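Local coordinates for protein glycerophosphodiester phosphodiesterase (Parabacteroides distasonis, PDB 3NO3) that is a glycerophosphodiester phosphodiesterase family protein with a TIM-barrel fold that holds a magnesium ion at an acidic site, at residues P164-H178 and W188-W202. Sequence-based numbering, arbitrary orientation. Where two conformers were deposited one is given.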
loop_
_atom_site.group_PDB
_atom_site.type_symbol
_atom_site.label_atom_id
_atom_site.label_comp_id
_atom_site.label_asym_id
_atom_site.label_seq_id
_atom_site.Cartn_x
_atom_site.Cartn_y
_atom_site.Cartn_z
ATOM N N PRO A 164 18.098 -6.090 -0.710
ATOM C CA PRO A 164 17.861 -5.437 0.597
ATOM C C PRO A 164 19.018 -4.547 1.065
ATOM O O PRO A 164 18.773 -3.450 1.567
ATOM C CB PRO A 164 17.665 -6.625 1.527
ATOM C CG PRO A 164 17.034 -7.640 0.649
ATOM C CD PRO A 164 17.793 -7.533 -0.645
HETATM N N MSE A 165 20.246 -4.997 0.850
HETATM C CA MSE A 165 21.410 -4.203 1.172
HETATM C C MSE A 165 21.373 -2.864 0.465
HETATM O O MSE A 165 21.584 -1.833 1.113
HETATM C CB MSE A 165 22.678 -4.968 0.810
HETATM C CG MSE A 165 23.990 -4.210 0.987
HETATM SE SE MSE A 165 24.262 -3.532 2.817
HETATM C CE MSE A 165 24.108 -5.291 3.629
ATOM N N GLU A 166 21.067 -2.873 -0.833
ATOM C CA GLU A 166 20.991 -1.646 -1.626
ATOM C C GLU A 166 19.874 -0.737 -1.100
ATOM O O GLU A 166 20.061 0.472 -0.945
ATOM C CB GLU A 166 20.779 -1.969 -3.124
ATOM C CG GLU A 166 22.031 -2.553 -3.817
ATOM C CD GLU A 166 21.751 -3.032 -5.230
ATOM O OE1 GLU A 166 20.740 -3.741 -5.436
ATOM O OE2 GLU A 166 22.535 -2.678 -6.137
ATOM N N LEU A 167 18.739 -1.338 -0.782
ATOM C CA LEU A 167 17.636 -0.576 -0.201
ATOM C C LEU A 167 17.968 0.036 1.168
ATOM O O LEU A 167 17.668 1.227 1.418
ATOM C CB LEU A 167 16.391 -1.453 -0.112
ATOM C CG LEU A 167 15.659 -1.869 -1.395
ATOM C CD1 LEU A 167 14.475 -2.827 -1.060
ATOM C CD2 LEU A 167 15.146 -0.621 -2.133
ATOM N N LYS A 168 18.625 -0.737 2.030
ATOM C CA LYS A 168 18.978 -0.268 3.371
ATOM C C LYS A 168 19.886 0.947 3.279
ATOM O O LYS A 168 19.692 1.884 4.015
ATOM C CB LYS A 168 19.652 -1.380 4.186
ATOM C CG LYS A 168 19.893 -1.057 5.666
ATOM C CD LYS A 168 18.640 -0.802 6.420
ATOM C CE LYS A 168 18.967 -0.525 7.857
ATOM N NZ LYS A 168 17.992 -1.166 8.746
ATOM N N GLU A 169 20.842 0.907 2.347
ATOM C CA GLU A 169 21.799 2.013 2.154
ATOM C C GLU A 169 21.106 3.337 1.778
ATOM O O GLU A 169 21.558 4.427 2.175
ATOM C CB GLU A 169 22.844 1.646 1.102
ATOM C CG GLU A 169 24.049 2.628 1.075
ATOM C CD GLU A 169 25.163 2.178 0.153
ATOM O OE1 GLU A 169 25.032 1.094 -0.494
ATOM O OE2 GLU A 169 26.169 2.914 0.071
ATOM N N LEU A 170 20.016 3.235 1.024
ATOM C CA LEU A 170 19.172 4.390 0.624
ATOM C C LEU A 170 18.209 4.884 1.727
ATOM O O LEU A 170 17.565 5.923 1.541
ATOM C CB LEU A 170 18.412 4.096 -0.701
ATOM C CG LEU A 170 19.351 3.985 -1.947
ATOM C CD1 LEU A 170 18.670 3.351 -3.165
ATOM C CD2 LEU A 170 19.941 5.332 -2.366
ATOM N N GLY A 171 18.150 4.197 2.876
ATOM C CA GLY A 171 17.232 4.568 3.969
ATOM C C GLY A 171 15.850 3.949 3.897
ATOM O O GLY A 171 14.960 4.341 4.645
ATOM N N PHE A 172 15.656 2.934 3.066
ATOM C CA PHE A 172 14.380 2.216 3.085
ATOM C C PHE A 172 14.272 1.412 4.359
ATOM O O PHE A 172 15.302 0.989 4.916
ATOM C CB PHE A 172 14.264 1.266 1.896
ATOM C CG PHE A 172 13.955 1.945 0.574
ATOM C CD1 PHE A 172 14.954 2.480 -0.222
ATOM C CD2 PHE A 172 12.632 2.068 0.146
ATOM C CE1 PHE A 172 14.641 3.099 -1.442
ATOM C CE2 PHE A 172 12.339 2.679 -1.045
ATOM C CZ PHE A 172 13.330 3.177 -1.842
ATOM N N THR A 173 13.042 1.208 4.823
ATOM C CA THR A 173 12.771 0.346 5.945
ATOM C C THR A 173 12.198 -1.023 5.514
ATOM O O THR A 173 12.031 -1.880 6.366
ATOM C CB THR A 173 11.803 0.995 6.952
ATOM O OG1 THR A 173 10.519 1.085 6.346
ATOM C CG2 THR A 173 12.301 2.367 7.356
ATOM N N GLY A 174 11.924 -1.228 4.225
ATOM C CA GLY A 174 11.474 -2.514 3.738
ATOM C C GLY A 174 11.437 -2.658 2.222
ATOM O O GLY A 174 11.722 -1.715 1.506
ATOM N N LEU A 175 11.191 -3.878 1.755
ATOM C CA LEU A 175 10.822 -4.150 0.387
ATOM C C LEU A 175 9.383 -4.641 0.367
ATOM O O LEU A 175 8.885 -5.208 1.348
ATOM C CB LEU A 175 11.746 -5.194 -0.260
ATOM C CG LEU A 175 11.880 -6.637 0.199
ATOM C CD1 LEU A 175 10.726 -7.534 -0.202
ATOM C CD2 LEU A 175 13.258 -7.185 -0.363
ATOM N N ASP A 176 8.744 -4.416 -0.773
ATOM C CA ASP A 176 7.381 -4.847 -1.061
ATOM C C ASP A 176 7.369 -5.284 -2.532
ATOM O O ASP A 176 7.125 -4.483 -3.425
ATOM C CB ASP A 176 6.423 -3.695 -0.757
ATOM C CG ASP A 176 4.998 -4.069 -0.835
ATOM O OD1 ASP A 176 4.643 -5.247 -1.036
ATOM O OD2 ASP A 176 4.190 -3.177 -0.578
ATOM N N TYR A 177 7.727 -6.539 -2.779
ATOM C CA TYR A 177 8.121 -6.986 -4.109
ATOM C C TYR A 177 7.160 -8.054 -4.647
ATOM O O TYR A 177 6.539 -8.786 -3.874
ATOM C CB TYR A 177 9.539 -7.531 -4.061
ATOM C CG TYR A 177 10.694 -6.528 -4.040
ATOM C CD1 TYR A 177 10.508 -5.117 -4.076
ATOM C CD2 TYR A 177 12.009 -7.002 -4.069
ATOM C CE1 TYR A 177 11.572 -4.270 -4.103
ATOM C CE2 TYR A 177 13.096 -6.124 -4.127
ATOM C CZ TYR A 177 12.864 -4.765 -4.156
ATOM O OH TYR A 177 13.902 -3.917 -4.229
ATOM N N HIS A 178 7.051 -8.127 -5.973
ATOM C CA HIS A 178 6.217 -9.142 -6.631
ATOM C C HIS A 178 6.695 -10.538 -6.238
ATOM O O HIS A 178 7.879 -10.765 -6.081
ATOM C CB HIS A 178 6.229 -8.954 -8.158
ATOM C CG HIS A 178 5.283 -9.853 -8.896
ATOM N ND1 HIS A 178 5.723 -10.879 -9.701
ATOM C CD2 HIS A 178 3.930 -9.876 -8.960
ATOM C CE1 HIS A 178 4.676 -11.500 -10.224
ATOM N NE2 HIS A 178 3.578 -10.901 -9.801
ATOM N N TRP A 188 16.544 -13.059 -0.288
ATOM C CA TRP A 188 16.247 -11.670 0.067
ATOM C C TRP A 188 15.367 -11.509 1.323
ATOM O O TRP A 188 15.549 -10.541 2.067
ATOM C CB TRP A 188 15.694 -10.920 -1.143
ATOM C CG TRP A 188 16.718 -10.523 -2.158
ATOM C CD1 TRP A 188 18.092 -10.672 -2.090
ATOM C CD2 TRP A 188 16.461 -9.807 -3.361
ATOM N NE1 TRP A 188 18.680 -10.121 -3.192
ATOM C CE2 TRP A 188 17.706 -9.578 -3.991
ATOM C CE3 TRP A 188 15.296 -9.350 -3.984
ATOM C CZ2 TRP A 188 17.818 -8.914 -5.217
ATOM C CZ3 TRP A 188 15.409 -8.674 -5.209
ATOM C CH2 TRP A 188 16.672 -8.451 -5.802
ATOM N N VAL A 189 14.448 -12.436 1.590
ATOM C CA VAL A 189 13.625 -12.302 2.805
ATOM C C VAL A 189 14.475 -12.397 4.090
ATOM O O VAL A 189 14.377 -11.536 4.968
ATOM C CB VAL A 189 12.420 -13.297 2.777
ATOM C CG1 VAL A 189 11.665 -13.305 4.096
ATOM C CG2 VAL A 189 11.485 -12.865 1.667
ATOM N N LYS A 190 15.364 -13.388 4.133
ATOM C CA LYS A 190 16.334 -13.555 5.216
ATOM C C LYS A 190 17.227 -12.316 5.344
ATOM O O LYS A 190 17.427 -11.821 6.458
ATOM C CB LYS A 190 17.173 -14.823 4.977
ATOM C CG LYS A 190 18.329 -15.048 5.980
ATOM C CD LYS A 190 19.049 -16.423 5.772
ATOM C CE LYS A 190 20.248 -16.351 4.784
ATOM N N ASP A 191 17.758 -11.813 4.227
ATOM C CA ASP A 191 18.582 -10.590 4.262
ATOM C C ASP A 191 17.819 -9.426 4.901
ATOM O O ASP A 191 18.428 -8.687 5.669
ATOM C CB ASP A 191 19.044 -10.117 2.878
ATOM C CG ASP A 191 20.034 -11.051 2.189
ATOM O OD1 ASP A 191 20.588 -12.004 2.781
ATOM O OD2 ASP A 191 20.243 -10.766 0.989
ATOM N N CYS A 192 16.509 -9.267 4.604
ATOM C CA CYS A 192 15.725 -8.188 5.238
ATOM C C CYS A 192 15.731 -8.340 6.741
ATOM O O CYS A 192 15.919 -7.342 7.436
ATOM C CB CYS A 192 14.260 -8.095 4.773
ATOM S SG CYS A 192 14.028 -7.556 3.099
ATOM N N LYS A 193 15.513 -9.561 7.227
ATOM C CA LYS A 193 15.563 -9.853 8.665
ATOM C C LYS A 193 16.926 -9.426 9.248
ATOM O O LYS A 193 16.972 -8.668 10.202
ATOM C CB LYS A 193 15.276 -11.330 8.937
ATOM C CG LYS A 193 15.132 -11.784 10.420
ATOM C CD LYS A 193 15.446 -13.288 10.598
ATOM N N VAL A 194 18.009 -9.860 8.619
ATOM C CA VAL A 194 19.366 -9.555 9.089
ATOM C C VAL A 194 19.602 -8.037 9.126
ATOM O O VAL A 194 20.181 -7.518 10.098
ATOM C CB VAL A 194 20.425 -10.296 8.240
ATOM C CG1 VAL A 194 21.836 -9.875 8.640
ATOM C CG2 VAL A 194 20.238 -11.843 8.390
ATOM N N LEU A 195 19.081 -7.340 8.107
ATOM C CA LEU A 195 19.198 -5.883 7.986
ATOM C C LEU A 195 18.218 -5.037 8.826
ATOM O O LEU A 195 18.300 -3.811 8.786
ATOM C CB LEU A 195 19.132 -5.482 6.499
ATOM C CG LEU A 195 20.381 -5.766 5.657
ATOM C CD1 LEU A 195 19.997 -5.840 4.163
ATOM C CD2 LEU A 195 21.440 -4.678 5.926
ATOM N N GLY A 196 17.347 -5.655 9.621
ATOM C CA GLY A 196 16.362 -4.909 10.389
ATOM C C GLY A 196 15.278 -4.221 9.550
ATOM O O GLY A 196 14.743 -3.196 9.968
HETATM N N MSE A 197 14.962 -4.793 8.386
HETATM C CA MSE A 197 13.949 -4.275 7.466
HETATM C C MSE A 197 12.802 -5.261 7.423
HETATM O O MSE A 197 12.980 -6.399 7.775
HETATM C CB MSE A 197 14.466 -4.179 6.021
HETATM C CG MSE A 197 15.903 -3.946 5.864
HETATM SE SE MSE A 197 16.408 -3.855 4.023
HETATM C CE MSE A 197 15.574 -2.109 3.740
ATOM N N THR A 198 11.660 -4.817 6.928
ATOM C CA THR A 198 10.510 -5.701 6.644
ATOM C C THR A 198 10.449 -6.212 5.179
ATOM O O THR A 198 10.958 -5.569 4.242
ATOM C CB THR A 198 9.184 -5.066 7.028
ATOM O OG1 THR A 198 8.941 -3.899 6.223
ATOM C CG2 THR A 198 9.218 -4.734 8.506
ATOM N N SER A 199 9.833 -7.377 5.012
ATOM C CA SER A 199 9.589 -7.950 3.690
ATOM C C SER A 199 8.073 -8.041 3.494
ATOM O O SER A 199 7.370 -8.485 4.393
ATOM C CB SER A 199 10.251 -9.319 3.577
ATOM O OG SER A 199 9.831 -10.177 4.594
ATOM N N ASN A 200 7.591 -7.598 2.343
ATOM C CA ASN A 200 6.149 -7.638 1.972
ATOM C C ASN A 200 6.116 -8.213 0.550
ATOM O O ASN A 200 7.084 -8.026 -0.220
ATOM C CB ASN A 200 5.584 -6.220 2.089
ATOM C CG ASN A 200 4.061 -6.097 1.873
ATOM O OD1 ASN A 200 3.322 -7.051 1.561
ATOM N ND2 ASN A 200 3.599 -4.863 2.066
ATOM N N VAL A 201 5.064 -8.988 0.241
ATOM C CA VAL A 201 4.947 -9.612 -1.065
ATOM C C VAL A 201 3.544 -9.357 -1.642
ATOM O O VAL A 201 2.568 -9.398 -0.906
ATOM C CB VAL A 201 5.289 -11.131 -1.010
ATOM C CG1 VAL A 201 4.315 -11.934 -0.090
ATOM C CG2 VAL A 201 5.358 -11.713 -2.417
ATOM N N TRP A 202 3.471 -9.077 -2.948
ATOM C CA TRP A 202 2.190 -8.758 -3.624
ATOM C C TRP A 202 2.052 -9.505 -4.964
ATOM O O TRP A 202 3.069 -9.959 -5.492
ATOM C CB TRP A 202 2.055 -7.240 -3.872
ATOM C CG TRP A 202 3.158 -6.610 -4.678
ATOM C CD1 TRP A 202 4.295 -6.038 -4.200
ATOM C CD2 TRP A 202 3.216 -6.468 -6.108
ATOM N NE1 TRP A 202 5.072 -5.588 -5.218
ATOM C CE2 TRP A 202 4.431 -5.818 -6.407
ATOM C CE3 TRP A 202 2.348 -6.811 -7.164
ATOM C CZ2 TRP A 202 4.829 -5.521 -7.729
ATOM C CZ3 TRP A 202 2.737 -6.502 -8.481
ATOM C CH2 TRP A 202 3.974 -5.882 -8.750
HETATM O O HOH W 1 20.948 -7.918 0.239
HETATM O O HOH W 2 7.972 -4.242 3.648
#
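Two neighbouring helix-strand units of the TIM barrel meet here, strand 174-178 pairing with strand 198-202 and helix 164-169 packing outside the sheet against helix 188-194. The strands are parallel by register, G174 facing T198 through H178 facing W202. Five backbone hydrogen bonds, from T198 N to T173 O through W202 N to Y177 O, join them. On the face bearing D176, N200 and W202, the D176 carboxylate and N200 amide stack flat on each other, planes 10° apart. They do so without hydrogen bonding: N200 CG sits 3.1 Å from D176 OD1, while N200 OD1 is bonded to T222 of the next strand. W202 has CG between its backbone N and carbonyl carbon (chi1 57°), which folds the indole back over strand 174-178. NE1 then donates to D176 O at 2.9 Å, the acceptor in the ring plane but the donor well above the carbonyl plane. H178 packs on one face of the indole: its CB lies 3.9 Å from the centroid of the W202 six-membered ring, a CH-pi contact, and its imidazole turns an edge to the same ring, planes 61° apart. Toward the helices, P164 CD rests over the W188 five-membered ring, 3.5 Å from its centroid, while L175 CD2 meets C192 SG. Selenomethionine M197, in the conformer given, puts SE near P164 CB and its CE beside L167 CB and F172 CB. The lysine of that helix, K168, likewise in the conformer given, bends its chain to bring NZ 2.7 Å from L195 O, almost in line with the carbonyl bond, at the Schellman turn closed by G196. A polar inward face with W202 about 8 Å from a magnesium ion, and apolar packing beneath outer helices, are the two sides of a TIM-barrel wall.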